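PDB 6X1J: probable intron-encoded endonuclease 1, which cleaves DNA as a LAGLIDADG endonuclease involved in homing of a mitochondrial 21S rRNA gene intron. Local coordinates for residues T39-I44 / L133-E138. Numbering follows the deposited sequence.
Sequences TLIGNI and LNYITE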
ATOM      1  N   THR A  39      -7.057  -4.538   0.671  1.00 25.15           N
ATOM      2  CA  THR A  39      -6.240  -3.423   1.203  1.00 25.29           C
ATOM      3  C   THR A  39      -4.766  -3.684   0.837  1.00 26.07           C
ATOM      4  O   THR A  39      -4.068  -2.782   0.334  1.00 26.97           O
ATOM      5  CB  THR A  39      -6.435  -3.275   2.722  1.00 23.58           C
ATOM      6  OG1 THR A  39      -7.810  -2.988   3.008  1.00 21.20           O
ATOM      7  CG2 THR A  39      -5.550  -2.185   3.249  1.00 23.97           C
ATOM      8  N   LEU A  40      -4.297  -4.884   1.126  1.00 24.68           N
ATOM      9  CA  LEU A  40      -2.853  -5.196   1.135  1.00 23.82           C
ATOM     10  C   LEU A  40      -2.371  -5.220  -0.324  1.00 24.17           C
ATOM     11  O   LEU A  40      -1.203  -4.868  -0.594  1.00 24.47           O
ATOM     12  CB  LEU A  40      -2.641  -6.556   1.809  1.00 25.26           C
ATOM     13  CG  LEU A  40      -1.206  -7.091   1.756  1.00 25.24           C
ATOM     14  CD1 LEU A  40      -0.203  -6.053   2.215  1.00 28.98           C
ATOM     15  CD2 LEU A  40      -1.032  -8.343   2.586  1.00 26.89           C
ATOM     16  N   ILE A  41      -3.236  -5.589  -1.246  1.00 22.25           N
ATOM     17  CA  ILE A  41      -2.835  -5.564  -2.694  1.00 26.75           C
ATOM     18  C   ILE A  41      -2.508  -4.111  -3.061  1.00 24.51           C
ATOM     19  O   ILE A  41      -1.486  -3.874  -3.745  1.00 29.55           O
ATOM     20  CB  ILE A  41      -3.930  -6.186  -3.580  1.00 26.48           C
ATOM     21  CG1 ILE A  41      -3.915  -7.707  -3.424  1.00 28.54           C
ATOM     22  CG2 ILE A  41      -3.809  -5.742  -5.031  1.00 23.94           C
ATOM     23  CD1 ILE A  41      -5.268  -8.328  -3.654  1.00 32.42           C
ATOM     24  N   GLY A  42      -3.339  -3.174  -2.630  1.00 23.47           N
ATOM     25  CA  GLY A  42      -3.062  -1.740  -2.840  1.00 25.61           C
ATOM     26  C   GLY A  42      -1.752  -1.326  -2.190  1.00 24.16           C
ATOM     27  O   GLY A  42      -0.958  -0.610  -2.850  1.00 25.56           O
ATOM     28  N   ASN A  43      -1.516  -1.735  -0.937  1.00 26.71           N
ATOM     29  CA  ASN A  43      -0.374  -1.228  -0.144  1.00 23.89           C
ATOM     30  C   ASN A  43       0.936  -1.733  -0.759  1.00 25.61           C
ATOM     31  O   ASN A  43       1.965  -1.042  -0.606  1.00 25.56           O
ATOM     32  CB  ASN A  43      -0.534  -1.588   1.327  1.00 28.02           C
ATOM     33  CG  ASN A  43      -1.517  -0.689   2.056  1.00 30.46           C
ATOM     34  OD1 ASN A  43      -2.367  -1.198   2.784  1.00 32.17           O
ATOM     35  ND2 ASN A  43      -1.426   0.632   1.862  1.00 27.45           N
ATOM     36  N   ILE A  44       0.935  -2.920  -1.374  1.00 25.27           N
ATOM     37  CA  ILE A  44       2.169  -3.573  -1.935  1.00 25.52           C
ATOM     38  C   ILE A  44       2.560  -2.809  -3.197  1.00 23.96           C
ATOM     39  O   ILE A  44       3.759  -2.502  -3.392  1.00 25.70           O
ATOM     40  CB  ILE A  44       1.940  -5.070  -2.205  1.00 24.40           C
ATOM     41  CG1 ILE A  44       1.648  -5.800  -0.900  1.00 24.28           C
ATOM     42  CG2 ILE A  44       3.125  -5.654  -2.960  1.00 26.86           C
ATOM     43  CD1 ILE A  44       1.138  -7.228  -1.058  1.00 27.28           C
ATOM     44  N   LEU A 133      -6.919  -8.282 -13.361  1.00 30.58           N
ATOM     45  CA  LEU A 133      -8.168  -9.023 -13.648  1.00 32.05           C
ATOM     46  C   LEU A 133      -8.593  -9.705 -12.349  1.00 28.14           C
ATOM     47  O   LEU A 133      -9.739  -9.528 -11.939  1.00 29.30           O
ATOM     48  CB  LEU A 133      -8.007 -10.036 -14.796  1.00 36.32           C
ATOM     49  CG  LEU A 133      -9.291 -10.829 -15.121  1.00 44.47           C
ATOM     50  CD1 LEU A 133     -10.337  -9.945 -15.786  1.00 46.68           C
ATOM     51  CD2 LEU A 133      -9.047 -12.086 -15.978  1.00 45.54           C
ATOM     52  N   ASN A 134      -7.708 -10.440 -11.703  1.00 28.48           N
ATOM     53  CA  ASN A 134      -8.179 -11.399 -10.669  1.00 30.17           C
ATOM     54  C   ASN A 134      -8.105 -10.807  -9.252  1.00 31.56           C
ATOM     55  O   ASN A 134      -8.680 -11.439  -8.385  1.00 32.32           O
ATOM     56  CB  ASN A 134      -7.460 -12.752 -10.801  1.00 28.08           C
ATOM     57  CG  ASN A 134      -7.735 -13.444 -12.120  1.00 28.72           C
ATOM     58  OD1 ASN A 134      -8.833 -13.324 -12.659  1.00 28.48           O
ATOM     59  ND2 ASN A 134      -6.746 -14.150 -12.653  1.00 23.35           N
ATOM     60  N   TYR A 135      -7.430  -9.670  -8.987  1.00 31.25           N
ATOM     61  CA  TYR A 135      -7.110  -9.268  -7.579  1.00 33.03           C
ATOM     62  C   TYR A 135      -7.439  -7.806  -7.264  1.00 28.70           C
ATOM     63  O   TYR A 135      -7.920  -7.606  -6.147  1.00 25.76           O
ATOM     64  CB  TYR A 135      -5.640  -9.524  -7.213  1.00 34.39           C
ATOM     65  CG  TYR A 135      -5.280 -10.987  -7.284  1.00 39.28           C
ATOM     66  CD1 TYR A 135      -5.505 -11.844  -6.213  1.00 41.61           C
ATOM     67  CD2 TYR A 135      -4.759 -11.527  -8.454  1.00 38.84           C
ATOM     68  CE1 TYR A 135      -5.201 -13.199  -6.301  1.00 45.11           C
ATOM     69  CE2 TYR A 135      -4.457 -12.876  -8.560  1.00 40.58           C
ATOM     70  CZ  TYR A 135      -4.671 -13.714  -7.481  1.00 42.22           C
ATOM     71  OH  TYR A 135      -4.342 -15.033  -7.608  1.00 38.23           O
ATOM     72  N   ILE A 136      -7.132  -6.841  -8.148  1.00 26.15           N
ATOM     73  CA  ILE A 136      -7.311  -5.394  -7.821  1.00 25.10           C
ATOM     74  C   ILE A 136      -8.804  -5.050  -7.786  1.00 25.85           C
ATOM     75  O   ILE A 136      -9.455  -5.182  -8.790  1.00 26.84           O
ATOM     76  CB  ILE A 136      -6.523  -4.517  -8.785  1.00 25.02           C
ATOM     77  CG1 ILE A 136      -5.018  -4.691  -8.582  1.00 24.35           C
ATOM     78  CG2 ILE A 136      -6.961  -3.074  -8.626  1.00 27.48           C
ATOM     79  CD1 ILE A 136      -4.149  -3.744  -9.372  1.00 23.77           C
ATOM     80  N   THR A 137      -9.331  -4.628  -6.638  1.00 23.29           N
ATOM     81  CA  THR A 137     -10.693  -4.043  -6.538  1.00 24.21           C
ATOM     82  C   THR A 137     -10.561  -2.509  -6.325  1.00 22.54           C
ATOM     83  O   THR A 137      -9.446  -1.973  -6.212  1.00 22.46           O
ATOM     84  CB  THR A 137     -11.500  -4.763  -5.439  1.00 25.07           C
ATOM     85  OG1 THR A 137     -11.004  -4.346  -4.166  1.00 24.76           O
ATOM     86  CG2 THR A 137     -11.408  -6.277  -5.560  1.00 26.88           C
ATOM     87  N   GLU A 138     -11.672  -1.808  -6.305  1.00 24.36           N
ATOM     88  CA  GLU A 138     -11.691  -0.355  -5.964  1.00 27.43           C
ATOM     89  C   GLU A 138     -11.084  -0.119  -4.571  1.00 26.42           C
ATOM     90  O   GLU A 138     -10.330   0.872  -4.463  1.00 27.98           O
ATOM     91  CB  GLU A 138     -13.112   0.211  -5.982  1.00 29.04           C
ATOM     92  CG  GLU A 138     -13.798   0.118  -7.328  1.00 30.39           C
ATOM     93  CD  GLU A 138     -14.638  -1.130  -7.490  1.00 32.22           C
ATOM     94  OE1 GLU A 138     -14.399  -2.131  -6.726  1.00 31.64           O
ATOM     95  OE2 GLU A 138     -15.507  -1.102  -8.385  1.00 35.11           O
TER
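I41 meets Y135 and I136 with the two ends of its branched side chain. The side-chain contacts are apolar, with one van der Waals approach to a backbone oxygen; no hydrogen bond joins the two segments. The methyl CD1 of I41 lies 3.8 Å from CB of Y135. The same CD1 is 3.7 Å from the backbone O of Y135. The two side chains cross at about a right angle. With its CG anti to the carbonyl carbon (chi1 -62°), Y135 leads its ring away from 39-44 and toward Y118 of helix 113-119, whose ring it meets. On the other branch, CG2 of I41 is 3.9 Å from CG1 of I136.

Helix 34-45 is the first of the two LAGLIDADG helices, and 138-148 is the second. Each is followed by a four-stranded antiparallel sheet. The contact packs the first LAGLIDADG helix against the short link that leads into the second.

A polar link flanks this apolar patch. OG1 of T137, the N-cap residue of helix 138-148, is hydrogen-bonded to E38 on the first helix. Further along helix 34-45, toward the metal site, N43 is hydrogen-bonded through ND2 to D147, a potassium ligand.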